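Local coordinates for protein flavin-dependent monooxygenase, oxygenase subunit HsaA (Rhodococcus sp., PDB 2RFQ) that catalyses the FMNH2-dependent ortho-hydroxylation of the phenolic steroid intermediate 3-HSA to 3,4-DHSA during cholesterol breakdown, at residues 155-160 against 165-170; 295-300 against 327-332. One frame throughout, in Å; residues are numbered along the deposited sequence.

Contact 1 of 2, residues 155-160 against 165-170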
ATOM      1  N   GLY A 155       8.471 -33.629 -15.321  1.00  9.83           N
ATOM      2  CA  GLY A 155       8.026 -33.541 -16.698  1.00  9.93           C
ATOM      3  C   GLY A 155       6.914 -34.511 -16.996  1.00 10.74           C
ATOM      4  O   GLY A 155       6.600 -35.373 -16.161  1.00  9.77           O
ATOM      5  N   PRO A 156       6.312 -34.369 -18.184  1.00 10.96           N
ATOM      6  CA  PRO A 156       5.291 -35.320 -18.581  1.00 11.62           C
ATOM      7  C   PRO A 156       5.883 -36.639 -19.062  1.00 12.55           C
ATOM      8  O   PRO A 156       7.021 -36.697 -19.566  1.00 12.57           O
ATOM      9  CB  PRO A 156       4.591 -34.609 -19.744  1.00 11.92           C
ATOM     10  CG  PRO A 156       5.702 -33.846 -20.404  1.00 12.12           C
ATOM     11  CD  PRO A 156       6.561 -33.359 -19.231  1.00 11.38           C
ATOM     12  N   VAL A 157       5.093 -37.698 -18.891  1.00 13.34           N
ATOM     13  CA  VAL A 157       5.312 -38.979 -19.555  1.00 14.30           C
ATOM     14  C   VAL A 157       4.587 -38.941 -20.893  1.00 15.31           C
ATOM     15  O   VAL A 157       3.421 -38.536 -20.958  1.00 14.75           O
ATOM     16  CB  VAL A 157       4.761 -40.154 -18.699  1.00 13.73           C
ATOM     17  CG1 VAL A 157       4.609 -41.454 -19.538  1.00 14.39           C
ATOM     18  CG2 VAL A 157       5.635 -40.384 -17.497  1.00 13.32           C
ATOM     19  N   ILE A 158       5.293 -39.351 -21.950  1.00 16.19           N
ATOM     20  CA  ILE A 158       4.743 -39.375 -23.299  1.00 17.00           C
ATOM     21  C   ILE A 158       4.429 -40.814 -23.720  1.00 17.73           C
ATOM     22  O   ILE A 158       5.288 -41.697 -23.692  1.00 17.64           O
ATOM     23  CB  ILE A 158       5.700 -38.677 -24.303  1.00 16.63           C
ATOM     24  CG1 ILE A 158       6.084 -37.255 -23.815  1.00 17.45           C
ATOM     25  CG2 ILE A 158       5.098 -38.668 -25.714  1.00 17.14           C
ATOM     26  CD1 ILE A 158       4.913 -36.245 -23.738  1.00 17.08           C
ATOM     27  N   LYS A 159       3.176 -41.042 -24.093  1.00 18.22           N
ATOM     28  CA  LYS A 159       2.710 -42.363 -24.462  1.00 19.02           C
ATOM     29  C   LYS A 159       1.732 -42.156 -25.610  1.00 19.19           C
ATOM     30  O   LYS A 159       0.830 -41.327 -25.500  1.00 20.01           O
ATOM     31  CB  LYS A 159       2.039 -42.996 -23.252  1.00 18.90           C
ATOM     32  CG  LYS A 159       1.613 -44.423 -23.452  1.00 19.37           C
ATOM     33  CD  LYS A 159       1.078 -44.973 -22.153  1.00 21.66           C
ATOM     34  CE  LYS A 159       0.195 -46.165 -22.402  1.00 21.99           C
ATOM     35  NZ  LYS A 159      -0.257 -46.698 -21.096  1.00 23.54           N
ATOM     36  N   ASP A 160       1.934 -42.870 -26.719  1.00 19.79           N
ATOM     37  CA  ASP A 160       1.198 -42.614 -27.977  1.00 19.95           C
ATOM     38  C   ASP A 160       1.298 -41.137 -28.377  1.00 19.96           C
ATOM     39  O   ASP A 160       0.330 -40.541 -28.880  1.00 20.03           O
ATOM     40  CB  ASP A 160      -0.284 -43.067 -27.877  1.00 20.39           C
ATOM     41  N   ASP A 165       0.779 -38.266 -17.781  1.00 12.04           N
ATOM     42  CA  ASP A 165       1.067 -38.216 -16.347  1.00 11.78           C
ATOM     43  C   ASP A 165       2.089 -37.127 -16.168  1.00 12.42           C
ATOM     44  O   ASP A 165       2.737 -36.737 -17.131  1.00 12.78           O
ATOM     45  CB  ASP A 165       1.657 -39.552 -15.889  1.00 11.99           C
ATOM     46  CG  ASP A 165       1.619 -39.755 -14.367  1.00 14.33           C
ATOM     47  OD1 ASP A 165       1.091 -38.905 -13.613  1.00 14.41           O
ATOM     48  OD2 ASP A 165       2.121 -40.808 -13.930  1.00 16.16           O
ATOM     49  N   PHE A 166       2.212 -36.615 -14.948  1.00 11.12           N
ATOM     50  CA  PHE A 166       3.295 -35.682 -14.646  1.00 10.96           C
ATOM     51  C   PHE A 166       4.069 -36.256 -13.496  1.00 10.71           C
ATOM     52  O   PHE A 166       3.500 -36.540 -12.440  1.00 10.47           O
ATOM     53  CB  PHE A 166       2.784 -34.297 -14.300  1.00 11.88           C
ATOM     54  CG  PHE A 166       3.859 -33.244 -14.354  1.00 13.96           C
ATOM     55  CD1 PHE A 166       4.017 -32.457 -15.495  1.00 16.48           C
ATOM     56  CD2 PHE A 166       4.733 -33.064 -13.283  1.00 17.14           C
ATOM     57  CE1 PHE A 166       5.029 -31.490 -15.562  1.00 19.08           C
ATOM     58  CE2 PHE A 166       5.743 -32.104 -13.331  1.00 17.76           C
ATOM     59  CZ  PHE A 166       5.895 -31.314 -14.481  1.00 17.20           C
ATOM     60  N   VAL A 167       5.372 -36.432 -13.705  1.00  9.88           N
ATOM     61  CA  VAL A 167       6.190 -37.243 -12.806  1.00 10.03           C
ATOM     62  C   VAL A 167       7.515 -36.544 -12.512  1.00  9.64           C
ATOM     63  O   VAL A 167       7.834 -35.518 -13.125  1.00 10.12           O
ATOM     64  CB  VAL A 167       6.505 -38.609 -13.472  1.00  9.94           C
ATOM     65  CG1 VAL A 167       5.224 -39.355 -13.838  1.00  9.90           C
ATOM     66  CG2 VAL A 167       7.358 -38.397 -14.724  1.00 10.40           C
ATOM     67  N   SER A 168       8.278 -37.112 -11.583  1.00  9.92           N
ATOM     68  CA  SER A 168       9.689 -36.774 -11.445  1.00 10.01           C
ATOM     69  C   SER A 168      10.538 -37.955 -11.882  1.00 10.06           C
ATOM     70  O   SER A 168      10.317 -39.085 -11.438  1.00  9.88           O
ATOM     71  CB  SER A 168      10.042 -36.420  -9.992  1.00  9.98           C
ATOM     72  OG  SER A 168       9.360 -35.241  -9.587  1.00  9.81           O
ATOM     73  N   PHE A 169      11.508 -37.677 -12.749  1.00  9.57           N
ATOM     74  CA  PHE A 169      12.486 -38.677 -13.163  1.00  9.24           C
ATOM     75  C   PHE A 169      13.723 -38.538 -12.297  1.00  9.15           C
ATOM     76  O   PHE A 169      14.336 -37.459 -12.241  1.00  8.57           O
ATOM     77  CB  PHE A 169      12.869 -38.453 -14.629  1.00  8.70           C
ATOM     78  CG  PHE A 169      11.694 -38.454 -15.574  1.00  7.34           C
ATOM     79  CD1 PHE A 169      11.136 -39.659 -16.020  1.00  7.51           C
ATOM     80  CD2 PHE A 169      11.146 -37.254 -16.015  1.00  8.30           C
ATOM     81  CE1 PHE A 169      10.045 -39.636 -16.881  1.00  9.14           C
ATOM     82  CE2 PHE A 169      10.051 -37.234 -16.900  1.00  8.35           C
ATOM     83  CZ  PHE A 169       9.510 -38.419 -17.331  1.00  9.36           C
ATOM     84  N   LEU A 170      14.112 -39.628 -11.634  1.00  8.55           N
ATOM     85  CA  LEU A 170      15.327 -39.634 -10.810  1.00  8.64           C
ATOM     86  C   LEU A 170      16.486 -40.139 -11.681  1.00  8.84           C
ATOM     87  O   LEU A 170      16.447 -41.274 -12.173  1.00  9.63           O
ATOM     88  CB  LEU A 170      15.151 -40.564  -9.587  1.00  8.43           C
ATOM     89  CG  LEU A 170      16.389 -40.874  -8.721  1.00  8.70           C
ATOM     90  CD1 LEU A 170      16.925 -39.644  -7.978  1.00 11.01           C
ATOM     91  CD2 LEU A 170      16.043 -42.028  -7.719  1.00  8.54           C
TER
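Gly155 and Val167 exchange two backbone hydrogen bonds: Gly155 N gives its hydrogen to Val167 O at 3.0 Å, and Val167 N returns one to Gly155 O at 2.9 Å, nearly straight at 172°. The N-H and C=O of both residues are thus satisfied across the strands. Two residues on, Val157 N bonds to Asp165 O at 3.1 Å, with the donor above the carbonyl plane; the CA-H of Pro156 leans on the same oxygen. These strands, 150-159 and 162-172, form an antiparallel beta hairpin in the beta domain of an acyl-CoA dehydrogenase-like fold. Pro156 and Phe166 form a non-hydrogen-bonded pair; outward, Pro156 O takes a backbone partner on Gly126, and the backbone of Phe166 bonds to that of Phe210. Asp165 OD1 is held by Ser209 OG and accepts a weak bond from Phe166 N. With chi1 at -164°, CG of Phe166 stands opposite the backbone N and the ring folds back over Gly155, whose CA sits over the face, 4.1 Å from the ring centroid in a CH-pi contact. Replacing Phe166 with an alanine would probably uncover this side of the Gly155 backbone and lose its CH-pi partner. On the sheet face opposite Pro156 and Phe166, Val157 CG2 meets Val167 CG2 at 3.8 Å, the two side chains crossing at about a right angle, while Phe169 turns its ring edge toward Pro156 O, with CZ 3.8 Å from that oxygen.

Contact 2 of 2, residues 295-300 against 327-332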
ATOM      1  N   ARG A 295       4.742 -16.785  11.492  1.00  6.96           N
ATOM      2  CA  ARG A 295       3.642 -17.395  12.268  1.00  6.59           C
ATOM      3  C   ARG A 295       2.699 -18.162  11.369  1.00  6.64           C
ATOM      4  O   ARG A 295       2.331 -19.285  11.683  1.00  7.42           O
ATOM      5  CB  ARG A 295       2.873 -16.337  13.033  1.00  8.30           C
ATOM      6  CG  ARG A 295       3.580 -15.880  14.309  1.00  7.82           C
ATOM      7  CD  ARG A 295       2.662 -14.934  15.054  1.00  7.41           C
ATOM      8  NE  ARG A 295       3.330 -14.264  16.176  1.00  7.75           N
ATOM      9  CZ  ARG A 295       3.413 -14.782  17.404  1.00 10.56           C
ATOM     10  NH1 ARG A 295       2.853 -15.959  17.698  1.00  9.97           N
ATOM     11  NH2 ARG A 295       4.061 -14.124  18.357  1.00 15.26           N
ATOM     12  N   GLN A 296       2.334 -17.566  10.232  1.00  6.46           N
ATOM     13  CA  GLN A 296       1.425 -18.281   9.308  1.00  7.21           C
ATOM     14  C   GLN A 296       2.116 -19.432   8.583  1.00  6.82           C
ATOM     15  O   GLN A 296       1.561 -20.546   8.476  1.00  7.00           O
ATOM     16  CB  GLN A 296       0.833 -17.301   8.299  1.00  7.70           C
ATOM     17  CG  GLN A 296      -0.030 -16.263   9.006  1.00  8.40           C
ATOM     18  CD  GLN A 296      -0.814 -15.401   8.048  1.00  8.70           C
ATOM     19  OE1 GLN A 296      -0.240 -14.757   7.155  1.00  7.35           O
ATOM     20  NE2 GLN A 296      -2.151 -15.388   8.220  1.00  7.60           N
ATOM     21  N   LEU A 297       3.324 -19.179   8.081  1.00  6.67           N
ATOM     22  CA  LEU A 297       4.027 -20.202   7.317  1.00  7.50           C
ATOM     23  C   LEU A 297       4.309 -21.442   8.158  1.00  7.73           C
ATOM     24  O   LEU A 297       4.024 -22.561   7.740  1.00  8.42           O
ATOM     25  CB  LEU A 297       5.334 -19.631   6.742  1.00  7.78           C
ATOM     26  CG  LEU A 297       6.003 -20.523   5.699  1.00  7.94           C
ATOM     27  CD1 LEU A 297       5.240 -20.467   4.349  1.00  9.28           C
ATOM     28  CD2 LEU A 297       7.412 -20.046   5.510  1.00  8.55           C
ATOM     29  N   SER A 298       4.860 -21.233   9.350  1.00  7.97           N
ATOM     30  CA  SER A 298       5.112 -22.344  10.251  1.00  8.89           C
ATOM     31  C   SER A 298       3.810 -22.892  10.868  1.00  8.49           C
ATOM     32  O   SER A 298       3.665 -24.118  11.074  1.00  9.04           O
ATOM     33  CB  SER A 298       6.133 -21.928  11.304  1.00  8.67           C
ATOM     34  OG  SER A 298       5.615 -20.981  12.215  1.00 10.37           O
ATOM     35  N   GLY A 299       2.849 -21.995  11.130  1.00  8.49           N
ATOM     36  CA  GLY A 299       1.548 -22.369  11.726  1.00  7.82           C
ATOM     37  C   GLY A 299       0.749 -23.350  10.890  1.00  7.80           C
ATOM     38  O   GLY A 299       0.214 -24.349  11.417  1.00  8.72           O
ATOM     39  N   ASN A 300       0.620 -23.061   9.598  1.00  7.84           N
ATOM     40  CA  ASN A 300      -0.125 -23.955   8.727  1.00  7.55           C
ATOM     41  C   ASN A 300       0.568 -25.319   8.622  1.00  7.86           C
ATOM     42  O   ASN A 300      -0.091 -26.347   8.621  1.00  7.87           O
ATOM     43  CB  ASN A 300      -0.312 -23.320   7.345  1.00  7.87           C
ATOM     44  CG  ASN A 300      -1.242 -22.132   7.367  1.00  8.28           C
ATOM     45  OD1 ASN A 300      -0.982 -21.111   6.677  1.00  9.01           O
ATOM     46  ND2 ASN A 300      -2.342 -22.239   8.105  1.00  6.69           N
ATOM     47  N   VAL A 327       2.302 -17.928  -0.134  1.00  5.97           N
ATOM     48  CA  VAL A 327       2.661 -16.869  -1.084  1.00  6.48           C
ATOM     49  C   VAL A 327       2.681 -15.501  -0.374  1.00  5.78           C
ATOM     50  O   VAL A 327       3.554 -14.657  -0.629  1.00  7.88           O
ATOM     51  CB  VAL A 327       1.763 -16.844  -2.350  1.00  6.73           C
ATOM     52  CG1 VAL A 327       1.811 -18.209  -3.075  1.00  5.90           C
ATOM     53  CG2 VAL A 327       0.326 -16.443  -2.015  1.00  6.09           C
ATOM     54  N   ARG A 328       1.746 -15.302   0.549  1.00  6.31           N
ATOM     55  CA  ARG A 328       1.711 -14.011   1.249  1.00  6.83           C
ATOM     56  C   ARG A 328       2.933 -13.805   2.142  1.00  6.85           C
ATOM     57  O   ARG A 328       3.402 -12.677   2.272  1.00  7.18           O
ATOM     58  CB  ARG A 328       0.425 -13.841   2.053  1.00  6.42           C
ATOM     59  CG  ARG A 328       0.093 -12.338   2.279  1.00  7.89           C
ATOM     60  CD  ARG A 328      -1.440 -12.151   2.474  1.00  7.49           C
ATOM     61  NE  ARG A 328      -1.891 -10.761   2.635  1.00  9.76           N
ATOM     62  CZ  ARG A 328      -1.999  -9.888   1.634  1.00  9.01           C
ATOM     63  NH1 ARG A 328      -1.671 -10.235   0.379  1.00  8.79           N
ATOM     64  NH2 ARG A 328      -2.438  -8.651   1.865  1.00 10.35           N
ATOM     65  N   ALA A 329       3.438 -14.881   2.753  1.00  5.55           N
ATOM     66  CA  ALA A 329       4.614 -14.799   3.621  1.00  6.51           C
ATOM     67  C   ALA A 329       5.816 -14.306   2.807  1.00  6.81           C
ATOM     68  O   ALA A 329       6.573 -13.433   3.258  1.00  7.06           O
ATOM     69  CB  ALA A 329       4.912 -16.148   4.215  1.00  6.09           C
ATOM     70  N   THR A 330       5.976 -14.843   1.596  1.00  6.23           N
ATOM     71  CA  THR A 330       7.020 -14.341   0.686  1.00  6.85           C
ATOM     72  C   THR A 330       6.829 -12.842   0.447  1.00  7.40           C
ATOM     73  O   THR A 330       7.770 -12.063   0.566  1.00  7.98           O
ATOM     74  CB  THR A 330       6.993 -15.111  -0.639  1.00  6.80           C
ATOM     75  OG1 THR A 330       7.462 -16.444  -0.360  1.00  7.33           O
ATOM     76  CG2 THR A 330       7.884 -14.429  -1.709  1.00  8.25           C
ATOM     77  N   GLY A 331       5.597 -12.451   0.144  1.00  7.27           N
ATOM     78  CA  GLY A 331       5.276 -11.033  -0.078  1.00  7.52           C
ATOM     79  C   GLY A 331       5.586 -10.157   1.125  1.00  7.91           C
ATOM     80  O   GLY A 331       6.172  -9.078   0.965  1.00  8.23           O
ATOM     81  N   ARG A 332       5.200 -10.611   2.327  1.00  6.92           N
ATOM     82  CA  ARG A 332       5.468  -9.843   3.554  1.00  6.25           C
ATOM     83  C   ARG A 332       6.983  -9.702   3.784  1.00  7.06           C
ATOM     84  O   ARG A 332       7.474  -8.649   4.196  1.00  7.19           O
ATOM     85  CB  ARG A 332       4.852 -10.541   4.769  1.00  6.60           C
ATOM     86  CG  ARG A 332       3.309 -10.593   4.768  1.00  4.60           C
ATOM     87  CD  ARG A 332       2.814 -11.070   6.140  1.00  6.13           C
ATOM     88  NE  ARG A 332       1.558 -11.821   6.023  1.00  5.83           N
ATOM     89  CZ  ARG A 332       0.334 -11.281   6.001  1.00  8.44           C
ATOM     90  NH1 ARG A 332      -0.737 -12.068   5.908  1.00 10.37           N
ATOM     91  NH2 ARG A 332       0.177  -9.962   6.028  1.00  7.24           N
TER
HETATM   92  O   HOH W   1       1.953 -14.730   5.568  1.00  6.39           O
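Two long helices of the C-terminal helical domain of the acyl-CoA dehydrogenase fold, 277-309 and 316-344, meet here, where a second subunit also reaches the contact. Their closest CA atoms in these segments, those of Leu297 and Ala329, are 6.6 Å apart. Between them Leu297 CB and Ala329 CB touch at 4.3 Å, an apolar contact; the small alanine side chain is consistent with this approach. Leu297 also packs on Thr239, Ser242 and Ala243 of helix 233-266. Beside this apolar patch lies a polar one. The Gln296 chain runs extended beyond CG (chi2 -171°) and carries its amide across the gap, where it meets the Arg332 side chain at about a right angle, the amide and guanidinium planes 54° apart. Arg332 NH1 donates to Gln296 OE1 at 3.0 Å in a bent bond, 140° at the hydrogen, with the oxygen approaching the guanidinium edge but tilted from its plane. On one face of that guanidinium lies Arg328 CG, 3.7 Å above the plane. The other ends of both polar groups turn to the second subunit: Gln296 NE2 donates to Asp291 and to Ser288 O of that subunit, and Arg332 NH2 forms a salt bridge with its Asp289, which also pairs with Arg328. Gln296 OE1 is gripped twice, because a water donates to it at 2.7 Å and, in the guanidinium plane, accepts from Arg332 NE at 3.0 Å.

Overall arrangement
Contact 1 and contact 2 follow one another along the chain, the hairpin closing well before the helix pair begins. Their centres are about 31 Å apart and their nearest atoms about 18 Å, so they do not touch. They share no strand or helix. Contact 1 joins adjacent strands of a hairpin in the beta domain, about 23 Å from the centre of the chain; contact 2, about 13 Å from it, joins two helices of the C-terminal domain, where a second subunit of the homotetramer also packs. The side chain of Tyr120, probably an FMN-binding residue, is about 6 Å from that of Phe166; that of Trp84, likewise probable, is about 11 Å from that of Leu297.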